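PDB 3M9Q: protein male-specific lethal-3 from Drosophila melanogaster, which reads trimethylated histone H3 through its chromodomain, as part of the complex that doubles transcription of the male X chromosome. Local coordinates for residues 74-77 and 78-82. The protein carries 1 engineered substitution. Numbering follows the deposited sequence.
Engineered in segment 74-77: Ala75 (natural residue Cys).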
ATOM      1  N   ARG A  74       8.889  -3.100  -2.223  1.00 15.33           N
ATOM      2  CA  ARG A  74       8.396  -4.037  -1.188  1.00 15.87           C
ATOM      3  C   ARG A  74       7.054  -4.653  -1.587  1.00 14.10           C
ATOM      4  O   ARG A  74       6.266  -4.015  -2.260  1.00 12.43           O
ATOM      5  CB  ARG A  74       8.167  -3.290   0.146  1.00 18.18           C
ATOM      6  CG  ARG A  74       9.390  -2.772   0.870  1.00 21.24           C
ATOM      7  CD  ARG A  74       8.967  -1.994   2.113  1.00 23.40           C
ATOM      8  NE  ARG A  74       7.672  -2.437   2.628  1.00 25.27           N
ATOM      9  CZ  ARG A  74       6.674  -1.628   2.979  1.00 26.09           C
ATOM     10  NH1 ARG A  74       6.800  -0.309   2.906  1.00 26.89           N
ATOM     11  NH2 ARG A  74       5.546  -2.151   3.428  1.00 27.35           N
ATOM     12  N   ALA A  75       6.801  -5.873  -1.120  1.00 13.48           N
ATOM     13  CA  ALA A  75       5.484  -6.517  -1.231  1.00 12.92           C
ATOM     14  C   ALA A  75       4.669  -6.301   0.036  1.00 12.49           C
ATOM     15  O   ALA A  75       5.145  -6.536   1.144  1.00 14.16           O
ATOM     16  CB  ALA A  75       5.635  -8.014  -1.515  1.00 14.40           C
ATOM     17  N   VAL A  76       3.435  -5.852  -0.149  1.00 11.47           N
ATOM     18  CA  VAL A  76       2.515  -5.550   0.950  1.00 11.39           C
ATOM     19  C   VAL A  76       1.130  -6.145   0.734  1.00 10.72           C
ATOM     20  O   VAL A  76       0.787  -6.592  -0.359  1.00 10.85           O
ATOM     21  CB  VAL A  76       2.354  -4.018   1.159  1.00 10.93           C
ATOM     22  CG1 VAL A  76       3.699  -3.356   1.413  1.00 12.00           C
ATOM     23  CG2 VAL A  76       1.652  -3.366  -0.033  1.00 11.29           C
ATOM     24  N   ARG A  77       0.350  -6.145   1.804  1.00 10.21           N
ATOM     25  CA  ARG A  77      -1.055  -6.587   1.776  1.00 10.43           C
ATOM     26  C   ARG A  77      -1.986  -5.405   1.505  1.00 10.07           C
ATOM     27  O   ARG A  77      -1.620  -4.247   1.679  1.00 10.25           O
ATOM     28  CB  ARG A  77      -1.442  -7.271   3.093  1.00 12.21           C
ATOM     29  CG  ARG A  77      -0.694  -8.568   3.374  1.00 13.55           C
ATOM     30  CD  ARG A  77      -1.086  -9.689   2.415  1.00 14.29           C
ATOM     31  NE  ARG A  77      -2.442 -10.171   2.654  1.00 15.24           N
ATOM     32  CZ  ARG A  77      -2.750 -11.149   3.495  1.00 15.88           C
ATOM     33  NH1 ARG A  77      -1.788 -11.758   4.169  1.00 16.58           N
ATOM     34  NH2 ARG A  77      -4.011 -11.526   3.651  1.00 16.84           N
ATOM     35  N   ALA A  78      -3.198  -5.709   1.076  1.00 10.32           N
ATOM     36  CA  ALA A  78      -4.150  -4.674   0.676  1.00 10.82           C
ATOM     37  C   ALA A  78      -4.472  -3.732   1.819  1.00 11.54           C
ATOM     38  O   ALA A  78      -4.833  -2.568   1.621  1.00 11.95           O
ATOM     39  CB  ALA A  78      -5.456  -5.306   0.136  1.00 11.37           C
ATOM     40  N   THR A  79      -4.329  -4.228   3.033  0.50 12.01           N
ATOM     41  CA  THR A  79      -4.794  -3.482   4.202  0.50 12.70           C
ATOM     42  C   THR A  79      -4.028  -2.176   4.399  0.50 12.15           C
ATOM     43  O   THR A  79      -4.525  -1.246   5.028  0.50 12.47           O
ATOM     44  CB  THR A  79      -4.678  -4.322   5.475  0.50 13.63           C
ATOM     45  OG1 THR A  79      -3.317  -4.710   5.659  0.50 13.73           O
ATOM     46  CG2 THR A  79      -5.523  -5.564   5.369  0.50 13.77           C
ATOM     47  N   VAL A  80      -2.821  -2.100   3.859  1.00 11.43           N
ATOM     48  CA  VAL A  80      -2.002  -0.896   4.057  1.00 11.65           C
ATOM     49  C   VAL A  80      -2.078   0.061   2.873  1.00 10.19           C
ATOM     50  O   VAL A  80      -1.427   1.105   2.871  1.00 10.37           O
ATOM     51  CB  VAL A  80      -0.530  -1.234   4.386  1.00 13.01           C
ATOM     52  CG1 VAL A  80      -0.453  -2.126   5.631  1.00 14.94           C
ATOM     53  CG2 VAL A  80       0.178  -1.884   3.205  1.00 13.34           C
ATOM     54  N   LEU A  81      -2.902  -0.294   1.896  1.00  9.87           N
ATOM     55  CA  LEU A  81      -3.047   0.501   0.667  1.00  8.96           C
ATOM     56  C   LEU A  81      -4.364   1.257   0.619  1.00  9.43           C
ATOM     57  O   LEU A  81      -5.399   0.782   1.090  1.00 10.60           O
ATOM     58  CB  LEU A  81      -2.931  -0.411  -0.557  1.00  9.31           C
ATOM     59  CG  LEU A  81      -1.589  -1.117  -0.725  1.00  9.23           C
ATOM     60  CD1 LEU A  81      -1.605  -1.953  -2.007  1.00 10.39           C
ATOM     61  CD2 LEU A  81      -0.453  -0.110  -0.722  1.00 10.31           C
ATOM     62  N   LEU A  82      -4.305   2.446   0.037  1.00  9.49           N
ATOM     63  CA  LEU A  82      -5.477   3.274  -0.232  1.00  9.50           C
ATOM     64  C   LEU A  82      -5.529   3.676  -1.689  1.00  8.75           C
ATOM     65  O   LEU A  82      -4.506   3.943  -2.311  1.00  9.40           O
ATOM     66  CB  LEU A  82      -5.454   4.544   0.613  1.00 10.06           C
ATOM     67  CG  LEU A  82      -5.590   4.397   2.129  1.00 10.67           C
ATOM     68  CD1 LEU A  82      -5.386   5.737   2.821  1.00 11.78           C
ATOM     69  CD2 LEU A  82      -6.934   3.787   2.517  1.00 12.24           C
TER
HETATM   70  O   HOH W   1      -3.679  -8.530   0.595  1.00 10.69           O
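Water 1 bridges Arg77 and Ala78, accepting from Arg77 NE at 2.9 Å, in the plane of the guanidinium and at its edge, and from the backbone N of Ala78 at 2.9 Å. Bends at chi2 and chi3 (-69° and -70°) curve the arginine chain, bringing NE to the water that Ala78 N also uses. The guanidinium is thus tied at two points, since its NH2 forms a salt bridge with Glu16. On the other side of the peptide, Val80 N donates to Arg77 O at 3.3 Å, a nearly straight but long bond whose donor sits well above the carbonyl plane. Leu81 N donates in turn to Ala78 O, so two i to i+3 bonds close the short 3-10 turn. Val80 CG2 packs beside the same Arg77 oxygen and reaches Val76 CB at 3.7 Å. Leu81, with CG anti to its own carbonyl carbon (chi1 -63°), brings CD2 to within 3.9 Å of Val76 CG2, while its CG lies near Arg77 O. Beyond Val76, the leucine also packs on Tyr61, Phe20, Val26 and Cys28. An alanine at Leu81 lacks the branch that meets Val76 CG2, which would probably open a gap between that methyl, Tyr61 and Val26. Val76 bonds through its backbone to Tyr61 of strand 57-65 and Val80 to Tyr29 of strand 25-29; the turn joins strand 74-76 to strand 81-83, the two outermost of the curled antiparallel sheet, the 3-10 connection expected in the SH3-like barrel of an MSL3-type chromodomain.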